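PDB 6MGD: capsular polysaccharide export system protein KpsC from Thermosulfurimonas dismutans, which acts as a beta-(2,7)-Kdo transferase and probably builds part of the conserved glycolipid that holds Gram-negative capsules to the cell. Local coordinates for residues 26-31 with 44-49; 154-159 with 183-188; 124-129 with 310-315. One frame throughout, in Å; residues are numbered along the deposited sequence.

Interaction 1: residues 26-31 with 44-49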
loop_
_atom_site.group_PDB
_atom_site.type_symbol
_atom_site.label_atom_id
_atom_site.label_comp_id
_atom_site.label_asym_id
_atom_site.label_seq_id
_atom_site.Cartn_x
_atom_site.Cartn_y
_atom_site.Cartn_z
ATOM N N GLY A 26 -8.944 24.298 -8.822
ATOM C CA GLY A 26 -7.894 25.183 -8.359
ATOM C C GLY A 26 -7.048 24.515 -7.304
ATOM O O GLY A 26 -7.443 23.512 -6.704
ATOM N N ASN A 27 -5.872 25.090 -7.083
ATOM C CA ASN A 27 -4.897 24.554 -6.139
ATOM C C ASN A 27 -4.787 25.508 -4.954
ATOM O O ASN A 27 -4.314 26.640 -5.101
ATOM C CB ASN A 27 -3.545 24.347 -6.818
ATOM C CG ASN A 27 -2.561 23.607 -5.938
ATOM O OD1 ASN A 27 -2.742 22.425 -5.645
ATOM N ND2 ASN A 27 -1.509 24.296 -5.516
ATOM N N LEU A 28 -5.227 25.048 -3.787
ATOM C CA LEU A 28 -5.146 25.831 -2.561
ATOM C C LEU A 28 -3.796 25.582 -1.899
ATOM O O LEU A 28 -3.378 24.430 -1.742
ATOM C CB LEU A 28 -6.291 25.459 -1.617
ATOM C CG LEU A 28 -7.666 25.364 -2.288
ATOM C CD1 LEU A 28 -8.727 24.919 -1.293
ATOM C CD2 LEU A 28 -8.052 26.688 -2.932
ATOM N N SER A 29 -3.116 26.662 -1.516
ATOM C CA SER A 29 -1.728 26.588 -1.080
ATOM C C SER A 29 -1.538 26.769 0.419
ATOM O O SER A 29 -0.393 26.768 0.883
ATOM C CB SER A 29 -0.886 27.629 -1.829
ATOM O OG SER A 29 -0.781 27.305 -3.204
ATOM N N SER A 30 -2.612 26.918 1.190
ATOM C CA SER A 30 -2.476 27.104 2.628
ATOM C C SER A 30 -3.798 26.777 3.307
ATOM O O SER A 30 -4.853 26.738 2.669
ATOM C CB SER A 30 -2.037 28.530 2.974
ATOM O OG SER A 30 -2.981 29.477 2.508
ATOM N N ARG A 31 -3.719 26.545 4.620
ATOM C CA ARG A 31 -4.924 26.258 5.391
ATOM C C ARG A 31 -5.878 27.445 5.410
ATOM O O ARG A 31 -7.098 27.257 5.454
ATOM C CB ARG A 31 -4.555 25.849 6.818
ATOM C CG ARG A 31 -3.285 26.498 7.350
ATOM C CD ARG A 31 -3.534 27.294 8.626
ATOM N NE ARG A 31 -4.645 26.769 9.415
ATOM C CZ ARG A 31 -5.786 27.421 9.621
ATOM N NH1 ARG A 31 -6.747 26.871 10.350
ATOM N NH2 ARG A 31 -5.962 28.630 9.104
ATOM N N ILE A 44 -16.566 22.505 0.430
ATOM C CA ILE A 44 -15.596 22.255 -0.627
ATOM C C ILE A 44 -15.109 20.815 -0.533
ATOM O O ILE A 44 -15.162 20.179 0.522
ATOM C CB ILE A 44 -14.391 23.222 -0.567
ATOM C CG1 ILE A 44 -13.560 22.962 0.691
ATOM C CG2 ILE A 44 -14.851 24.674 -0.620
ATOM C CD1 ILE A 44 -12.262 23.732 0.727
ATOM N N ARG A 45 -14.628 20.307 -1.665
ATOM C CA ARG A 45 -13.976 19.005 -1.744
ATOM C C ARG A 45 -12.486 19.247 -1.945
ATOM O O ARG A 45 -12.070 19.756 -2.992
ATOM C CB ARG A 45 -14.551 18.164 -2.882
ATOM C CG ARG A 45 -15.974 17.685 -2.664
ATOM C CD ARG A 45 -16.490 16.975 -3.905
ATOM N NE ARG A 45 -17.620 16.097 -3.617
ATOM C CZ ARG A 45 -18.896 16.447 -3.743
ATOM N NH1 ARG A 45 -19.853 15.575 -3.459
ATOM N NH2 ARG A 45 -19.216 17.669 -4.154
ATOM N N LEU A 46 -11.687 18.887 -0.947
ATOM C CA LEU A 46 -10.247 19.105 -0.982
ATOM C C LEU A 46 -9.532 17.794 -1.291
ATOM O O LEU A 46 -9.828 16.761 -0.681
ATOM C CB LEU A 46 -9.751 19.677 0.345
ATOM C CG LEU A 46 -8.299 20.156 0.370
ATOM C CD1 LEU A 46 -8.108 21.315 -0.600
ATOM C CD2 LEU A 46 -7.882 20.552 1.780
ATOM N N LEU A 47 -8.598 17.842 -2.237
ATOM C CA LEU A 47 -7.741 16.708 -2.556
ATOM C C LEU A 47 -6.393 16.915 -1.877
ATOM O O LEU A 47 -5.673 17.869 -2.191
ATOM C CB LEU A 47 -7.570 16.553 -4.068
ATOM C CG LEU A 47 -8.836 16.189 -4.844
ATOM C CD1 LEU A 47 -8.565 16.104 -6.340
ATOM C CD2 LEU A 47 -9.412 14.881 -4.326
ATOM N N VAL A 48 -6.063 16.034 -0.940
ATOM C CA VAL A 48 -4.796 16.093 -0.224
ATOM C C VAL A 48 -4.040 14.799 -0.491
ATOM O O VAL A 48 -4.635 13.758 -0.791
ATOM C CB VAL A 48 -4.999 16.324 1.293
ATOM C CG1 VAL A 48 -5.353 15.028 2.003
ATOM C CG2 VAL A 48 -3.765 16.961 1.913
ATOM N N TRP A 49 -2.716 14.873 -0.394
ATOM C CA TRP A 49 -1.850 13.747 -0.717
ATOM C C TRP A 49 -1.345 13.095 0.563
ATOM O O TRP A 49 -0.642 13.735 1.353
ATOM C CB TRP A 49 -0.672 14.188 -1.582
ATOM C CG TRP A 49 0.181 13.036 -1.998
ATOM C CD1 TRP A 49 1.318 12.595 -1.389
ATOM C CD2 TRP A 49 -0.049 12.155 -3.104
ATOM N NE1 TRP A 49 1.819 11.503 -2.053
ATOM C CE2 TRP A 49 0.997 11.211 -3.110
ATOM C CE3 TRP A 49 -1.034 12.078 -4.094
ATOM C CZ2 TRP A 49 1.086 10.203 -4.067
ATOM C CZ3 TRP A 49 -0.944 11.075 -5.041
ATOM C CH2 TRP A 49 0.108 10.151 -5.020
#

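Interaction 2: residues 154-159 with 183-188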
loop_
_atom_site.group_PDB
_atom_site.type_symbol
_atom_site.label_atom_id
_atom_site.label_comp_id
_atom_site.label_asym_id
_atom_site.label_seq_id
_atom_site.Cartn_x
_atom_site.Cartn_y
_atom_site.Cartn_z
ATOM N N LYS A 154 15.240 -22.572 7.965
ATOM C CA LYS A 154 14.104 -21.922 7.325
ATOM C C LYS A 154 14.545 -20.612 6.685
ATOM O O LYS A 154 15.228 -19.799 7.312
ATOM C CB LYS A 154 12.990 -21.672 8.341
ATOM C CG LYS A 154 11.735 -21.057 7.741
ATOM C CD LYS A 154 10.516 -21.299 8.619
ATOM C CE LYS A 154 10.611 -20.556 9.939
ATOM N NZ LYS A 154 9.376 -20.737 10.753
ATOM N N ILE A 155 14.164 -20.415 5.427
ATOM C CA ILE A 155 14.540 -19.225 4.672
ATOM C C ILE A 155 13.546 -18.113 4.986
ATOM O O ILE A 155 12.349 -18.240 4.699
ATOM C CB ILE A 155 14.587 -19.513 3.162
ATOM C CG1 ILE A 155 15.532 -20.681 2.866
ATOM C CG2 ILE A 155 15.039 -18.276 2.396
ATOM C CD1 ILE A 155 16.978 -20.399 3.211
ATOM N N ILE A 156 14.039 -17.024 5.573
ATOM C CA ILE A 156 13.240 -15.838 5.869
ATOM C C ILE A 156 13.804 -14.665 5.071
ATOM O O ILE A 156 15.024 -14.472 5.026
ATOM C CB ILE A 156 13.221 -15.528 7.380
ATOM C CG1 ILE A 156 12.444 -16.600 8.148
ATOM C CG2 ILE A 156 12.605 -14.161 7.647
ATOM C CD1 ILE A 156 12.240 -16.272 9.624
ATOM N N VAL A 157 12.917 -13.899 4.429
ATOM C CA VAL A 157 13.290 -12.716 3.660
ATOM C C VAL A 157 12.680 -11.492 4.330
ATOM O O VAL A 157 11.534 -11.527 4.791
ATOM C CB VAL A 157 12.836 -12.815 2.185
ATOM C CG1 VAL A 157 11.319 -12.882 2.079
ATOM C CG2 VAL A 157 13.382 -11.651 1.358
ATOM N N VAL A 158 13.458 -10.417 4.397
ATOM C CA VAL A 158 13.021 -9.164 5.007
ATOM C C VAL A 158 13.279 -8.023 4.031
ATOM O O VAL A 158 14.441 -7.682 3.773
ATOM C CB VAL A 158 13.731 -8.913 6.350
ATOM C CG1 VAL A 158 13.413 -7.518 6.873
ATOM C CG2 VAL A 158 13.336 -9.967 7.374
ATOM N N PRO A 159 12.238 -7.415 3.459
ATOM C CA PRO A 159 12.438 -6.269 2.558
ATOM C C PRO A 159 12.577 -4.986 3.362
ATOM O O PRO A 159 11.689 -4.627 4.138
ATOM C CB PRO A 159 11.163 -6.266 1.705
ATOM C CG PRO A 159 10.127 -6.863 2.598
ATOM C CD PRO A 159 10.833 -7.858 3.492
ATOM N N LYS A 183 16.461 -6.835 13.967
ATOM C CA LYS A 183 16.648 -7.312 15.334
ATOM C C LYS A 183 15.461 -8.157 15.776
ATOM O O LYS A 183 15.619 -9.313 16.180
ATOM C CB LYS A 183 16.849 -6.130 16.281
ATOM C CG LYS A 183 18.287 -5.660 16.402
ATOM C CD LYS A 183 18.396 -4.461 17.334
ATOM C CE LYS A 183 17.676 -4.712 18.652
ATOM N NZ LYS A 183 18.195 -5.917 19.356
ATOM N N SER A 184 14.252 -7.595 15.679
ATOM C CA SER A 184 13.058 -8.313 16.110
ATOM C C SER A 184 12.837 -9.590 15.308
ATOM O O SER A 184 12.330 -10.578 15.851
ATOM C CB SER A 184 11.835 -7.404 16.001
ATOM O OG SER A 184 10.660 -8.092 16.388
ATOM N N VAL A 185 13.202 -9.592 14.022
ATOM C CA VAL A 185 13.044 -10.798 13.214
ATOM C C VAL A 185 13.940 -11.912 13.739
ATOM O O VAL A 185 13.519 -13.071 13.843
ATOM C CB VAL A 185 13.330 -10.498 11.730
ATOM C CG1 VAL A 185 13.447 -11.793 10.937
ATOM C CG2 VAL A 185 12.234 -9.628 11.139
ATOM N N ARG A 186 15.184 -11.580 14.088
ATOM C CA ARG A 186 16.102 -12.606 14.567
ATOM C C ARG A 186 15.701 -13.113 15.948
ATOM O O ARG A 186 15.825 -14.310 16.231
ATOM C CB ARG A 186 17.536 -12.077 14.585
ATOM C CG ARG A 186 18.528 -13.053 15.201
ATOM C CD ARG A 186 19.785 -13.216 14.360
ATOM N NE ARG A 186 19.515 -13.782 13.038
ATOM C CZ ARG A 186 19.367 -15.081 12.795
ATOM N NH1 ARG A 186 19.449 -15.958 13.786
ATOM N NH2 ARG A 186 19.133 -15.508 11.562
ATOM N N GLU A 187 15.216 -12.225 16.822
ATOM C CA GLU A 187 14.837 -12.657 18.165
ATOM C C GLU A 187 13.718 -13.690 18.115
ATOM O O GLU A 187 13.709 -14.646 18.899
ATOM C CB GLU A 187 14.414 -11.460 19.020
ATOM C CG GLU A 187 15.373 -10.270 19.021
ATOM C CD GLU A 187 16.639 -10.490 19.835
ATOM O OE1 GLU A 187 17.248 -11.577 19.744
ATOM O OE2 GLU A 187 17.032 -9.557 20.569
ATOM N N HIS A 188 12.768 -13.520 17.192
ATOM C CA HIS A 188 11.678 -14.476 17.059
ATOM C C HIS A 188 12.074 -15.714 16.264
ATOM O O HIS A 188 11.379 -16.732 16.349
ATOM C CB HIS A 188 10.465 -13.807 16.403
ATOM C CG HIS A 188 9.801 -12.779 17.267
ATOM N ND1 HIS A 188 10.224 -11.469 17.328
ATOM C CD2 HIS A 188 8.744 -12.871 18.109
ATOM C CE1 HIS A 188 9.455 -10.797 18.168
ATOM N NE2 HIS A 188 8.549 -11.626 18.656
#

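Interaction 3: residues 124-129 with 310-315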
loop_
_atom_site.group_PDB
_atom_site.type_symbol
_atom_site.label_atom_id
_atom_site.label_comp_id
_atom_site.label_asym_id
_atom_site.label_seq_id
_atom_site.Cartn_x
_atom_site.Cartn_y
_atom_site.Cartn_z
ATOM N N GLN A 124 -10.220 -13.940 -7.982
ATOM C CA GLN A 124 -9.443 -15.144 -8.247
ATOM C C GLN A 124 -8.719 -15.057 -9.585
ATOM O O GLN A 124 -7.601 -15.569 -9.719
ATOM C CB GLN A 124 -10.343 -16.377 -8.203
ATOM C CG GLN A 124 -9.577 -17.687 -8.265
ATOM C CD GLN A 124 -8.468 -17.755 -7.230
ATOM O OE1 GLN A 124 -8.678 -17.452 -6.055
ATOM N NE2 GLN A 124 -7.276 -18.147 -7.666
ATOM N N ARG A 125 -9.332 -14.409 -10.580
ATOM C CA ARG A 125 -8.658 -14.205 -11.857
ATOM C C ARG A 125 -7.478 -13.250 -11.711
ATOM O O ARG A 125 -6.427 -13.453 -12.331
ATOM C CB ARG A 125 -9.650 -13.681 -12.897
ATOM C CG ARG A 125 -10.844 -14.597 -13.157
ATOM C CD ARG A 125 -10.605 -15.542 -14.326
ATOM N NE ARG A 125 -9.467 -16.430 -14.106
ATOM C CZ ARG A 125 -9.539 -17.599 -13.477
ATOM N NH1 ARG A 125 -8.452 -18.341 -13.326
ATOM N NH2 ARG A 125 -10.699 -18.027 -12.998
ATOM N N VAL A 126 -7.633 -12.203 -10.895
ATOM C CA VAL A 126 -6.551 -11.241 -10.706
ATOM C C VAL A 126 -5.382 -11.886 -9.972
ATOM O O VAL A 126 -4.214 -11.613 -10.275
ATOM C CB VAL A 126 -7.071 -9.993 -9.966
ATOM C CG1 VAL A 126 -5.920 -9.068 -9.593
ATOM C CG2 VAL A 126 -8.086 -9.255 -10.825
ATOM N N ILE A 127 -5.675 -12.753 -9.001
ATOM C CA ILE A 127 -4.615 -13.463 -8.289
ATOM C C ILE A 127 -3.834 -14.346 -9.253
ATOM O O ILE A 127 -2.598 -14.329 -9.278
ATOM C CB ILE A 127 -5.204 -14.277 -7.122
ATOM C CG1 ILE A 127 -5.705 -13.338 -6.020
ATOM C CG2 ILE A 127 -4.176 -15.251 -6.571
ATOM C CD1 ILE A 127 -6.467 -14.040 -4.917
ATOM N N GLU A 128 -4.549 -15.121 -10.074
ATOM C CA GLU A 128 -3.885 -15.975 -11.052
ATOM C C GLU A 128 -3.105 -15.149 -12.067
ATOM O O GLU A 128 -1.995 -15.523 -12.464
ATOM C CB GLU A 128 -4.913 -16.865 -11.752
ATOM C CG GLU A 128 -4.610 -18.349 -11.656
ATOM C CD GLU A 128 -5.603 -19.199 -12.421
ATOM O OE1 GLU A 128 -6.729 -19.413 -11.914
ATOM O OE2 GLU A 128 -5.258 -19.643 -13.537
ATOM N N LEU A 129 -3.666 -14.012 -12.492
ATOM C CA LEU A 129 -2.975 -13.152 -13.448
ATOM C C LEU A 129 -1.665 -12.624 -12.877
ATOM O O LEU A 129 -0.640 -12.605 -13.570
ATOM C CB LEU A 129 -3.877 -11.987 -13.858
ATOM C CG LEU A 129 -4.710 -12.119 -15.131
ATOM C CD1 LEU A 129 -5.528 -10.857 -15.342
ATOM C CD2 LEU A 129 -3.815 -12.388 -16.330
ATOM N N SER A 310 -11.394 -1.531 -15.612
ATOM C CA SER A 310 -11.329 -2.432 -14.476
ATOM C C SER A 310 -9.877 -2.747 -14.127
ATOM O O SER A 310 -8.948 -2.475 -14.894
ATOM C CB SER A 310 -12.097 -3.721 -14.765
ATOM O OG SER A 310 -11.434 -4.502 -15.744
ATOM N N ALA A 311 -9.686 -3.328 -12.940
ATOM C CA ALA A 311 -8.346 -3.724 -12.521
ATOM C C ALA A 311 -7.752 -4.760 -13.465
ATOM O O ALA A 311 -6.530 -4.811 -13.643
ATOM C CB ALA A 311 -8.378 -4.263 -11.090
ATOM N N GLU A 312 -8.598 -5.587 -14.083
ATOM C CA GLU A 312 -8.100 -6.573 -15.035
ATOM C C GLU A 312 -7.619 -5.903 -16.316
ATOM O O GLU A 312 -6.555 -6.249 -16.844
ATOM C CB GLU A 312 -9.187 -7.605 -15.337
ATOM C CG GLU A 312 -9.775 -8.273 -14.100
ATOM C CD GLU A 312 -10.965 -7.522 -13.532
ATOM O OE1 GLU A 312 -12.067 -8.105 -13.484
ATOM O OE2 GLU A 312 -10.802 -6.345 -13.145
ATOM N N GLU A 313 -8.389 -4.938 -16.828
ATOM C CA GLU A 313 -7.963 -4.203 -18.014
ATOM C C GLU A 313 -6.706 -3.387 -17.741
ATOM O O GLU A 313 -5.899 -3.165 -18.652
ATOM C CB GLU A 313 -9.099 -3.301 -18.504
ATOM C CG GLU A 313 -10.322 -4.070 -18.992
ATOM C CD GLU A 313 -11.508 -3.171 -19.300
ATOM O OE1 GLU A 313 -11.926 -2.402 -18.410
ATOM O OE2 GLU A 313 -12.026 -3.236 -20.436
ATOM N N ALA A 314 -6.521 -2.937 -16.497
ATOM C CA ALA A 314 -5.292 -2.239 -16.138
ATOM C C ALA A 314 -4.094 -3.178 -16.195
ATOM O O ALA A 314 -3.013 -2.789 -16.655
ATOM C CB ALA A 314 -5.425 -1.620 -14.746
ATOM N N ILE A 315 -4.263 -4.414 -15.726
ATOM C CA ILE A 315 -3.185 -5.391 -15.819
ATOM C C ILE A 315 -2.903 -5.731 -17.276
ATOM O O ILE A 315 -1.741 -5.824 -17.689
ATOM C CB ILE A 315 -3.528 -6.645 -14.995
ATOM C CG1 ILE A 315 -3.576 -6.301 -13.505
ATOM C CG2 ILE A 315 -2.524 -7.759 -15.269
ATOM C CD1 ILE A 315 -3.907 -7.476 -12.616
#

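Interaction 1: residues 26-31 with 44-49
Leu28 and Leu46 meet obliquely, through a single methyl on each side: CD1 of Leu28 lies 3.7 Å from CD1 of Leu46. The same Leu28 methyl also faces Ile44, whose CD1 is 4.2 Å away. Seen from Leu28 CD1, these two partners stand 77° apart, so the methyl fits into a corner and is not sandwiched along a line. Ile44 and Leu46 are two residues apart on a strand and therefore share one of its sides. Leu46 does not start out facing Leu28; its CG, anti to the backbone N (chi1 -171°), carries the branch across. The CB of Leu28 is already directed toward strand 44-49.

The CA atoms of Leu28 and Leu46 remain 8.6 Å apart because strand 4-7 runs between strands 24-28 and 44-49, parallel to both, and takes the backbone bonds of Leu28 at Thr6 and Lys8. With helix 31-41 as the connection, strands 24-28 and 44-49 form a beta-alpha-beta crossover that passes over strand 4-7 in the mixed sheet, as expected of a Rossmann-like domain in a GT-B glycosyltransferase. Leu28 and Ile44 both touch Val34 and Leu37 of that helix, so branched aliphatic side chains suit a place where sheet meets helix; Leu46 also packs on Phe60 and Tyr7.

Polar residues serve the edge and the turn. The CB of Asn27 is directed away from strand 44-49, and its OD1 is hydrogen-bonded to Thr6 OG1 and Phe9 N. Ser30 is the N-cap of the connecting helix, where a short hydroxyl side chain can reach a backbone N-H; here OG bonds weakly to Glu33 N.

Interaction 2: residues 154-159 with 183-188
Val185 overlaps two residues of strand 155-159 with its forked end. Its CG2 meets CG2 of Val158 at 3.9 Å, and its CG1 is almost as near to that same methyl, at 4.0 Å, so the two valines come tip to tip with one methyl of Val158 facing both branches of Val185. Ile156 passes Val185 in the opposite sense, its CG2 lying 4.1 Å from Val185 CG1. A chi1 of -68° sets CG1 of Ile156 beside the backbone N and CG2 anti to it, and it is CG2, not the longer branch, that meets Val185.

Ile156 and Val158 alternate with Val157, which faces the other side of the strand. Here helix 178-188 covers one face of the second, parallel sheet of the GT-B fold: strand 155-159, this helix and the neighbouring strand 193-197 make a beta-alpha-beta crossover. Val185 also touches Ile194 of that strand and Tyr260, and beta-branched side chains, whose methyls start right at CB, suit helix-on-sheet packing.

Away from the sheet, His188 turns its ring back along the last turn of the helix. Its ND1 donates to Ser184 O at 2.7 Å, nearly straight and with the oxygen in the ring plane, though ND1 is tilted from the carbonyl plane. His188 N reaches Ser184 O from the opposite face, at 3.3 Å, so two donors from one residue grip this oxygen.

Interaction 3: residues 124-129 with 310-315
A chi1 of 172° places CG1 of Val126 anti to the backbone N and sets CG2 beside the N, anti to the carbonyl carbon, so that each methyl serves a different partner on helix 311-322. Ile315 is extended, its CD1 anti to CA (chi2 180°), and this full reach brings CD1 to 4.0 Å from Val126 CG1, the two side chains crossing at a slant. Val126 CG2 rests 3.8 Å from Glu312 CG, in a nearly perpendicular crossing. Glu312 thus contributes its aliphatic part to the packing, while its bent chain carries the carboxylate to a salt bridge between OE1 and Arg122 NE, one turn before Val126 on helix 117-132. Further along, Leu129 CD1 lies 4.3 Å from Ile315 CG2, so the isoleucine offers one branch to each of two residues a turn apart.

The short axes run the same way, 18° apart, and approach to 10.6 Å, a separation filled by these medium-sized side chains. Helix 311-322 follows strand 298-300 of the mixed sheet, whereas helix 117-132 comes shortly before the second sheet, which is parallel. Their pairing is consistent with the GT-B architecture, in which two Rossmann-like domains are joined and the C-terminal end of the chain commonly returns to the first. Val126 also packs on Leu294 and Leu295 of helix 286-296, and Ala311, small enough for a buried position, touches Tyr300.

The start of helix 311-322 is closed by a capping box: Ser310 OG accepts from Glu313 N at 3.3 Å, and Ser310 N donates, almost straight, to the anti lone pair of Glu313 OE1 at 3.0 Å. The reciprocal pair gives an acceptor to Glu313 N, in the first turn where no carbonyl of a preceding turn is available, and ties the N-cap N-H to the Glu313 carboxylate.

From the N terminus, interaction 1 closes first, a short loop made mostly of helix 31-41, within the mixed sheet of the first domain. The chain then completes most of that sheet and enters helix 117-132, where interaction 3 opens. It stays open while the second sheet is built; interaction 2 opens and closes within that span, fixing helix 178-188 to strand 155-159. After strand 298-300 has rejoined the first sheet, residues 310-315 close interaction 3. No two contacts cross along the sequence. Interactions 1 and 2 lie on opposite sides of the chain's centre, their own centres 42 Å apart, and none of the three touches another.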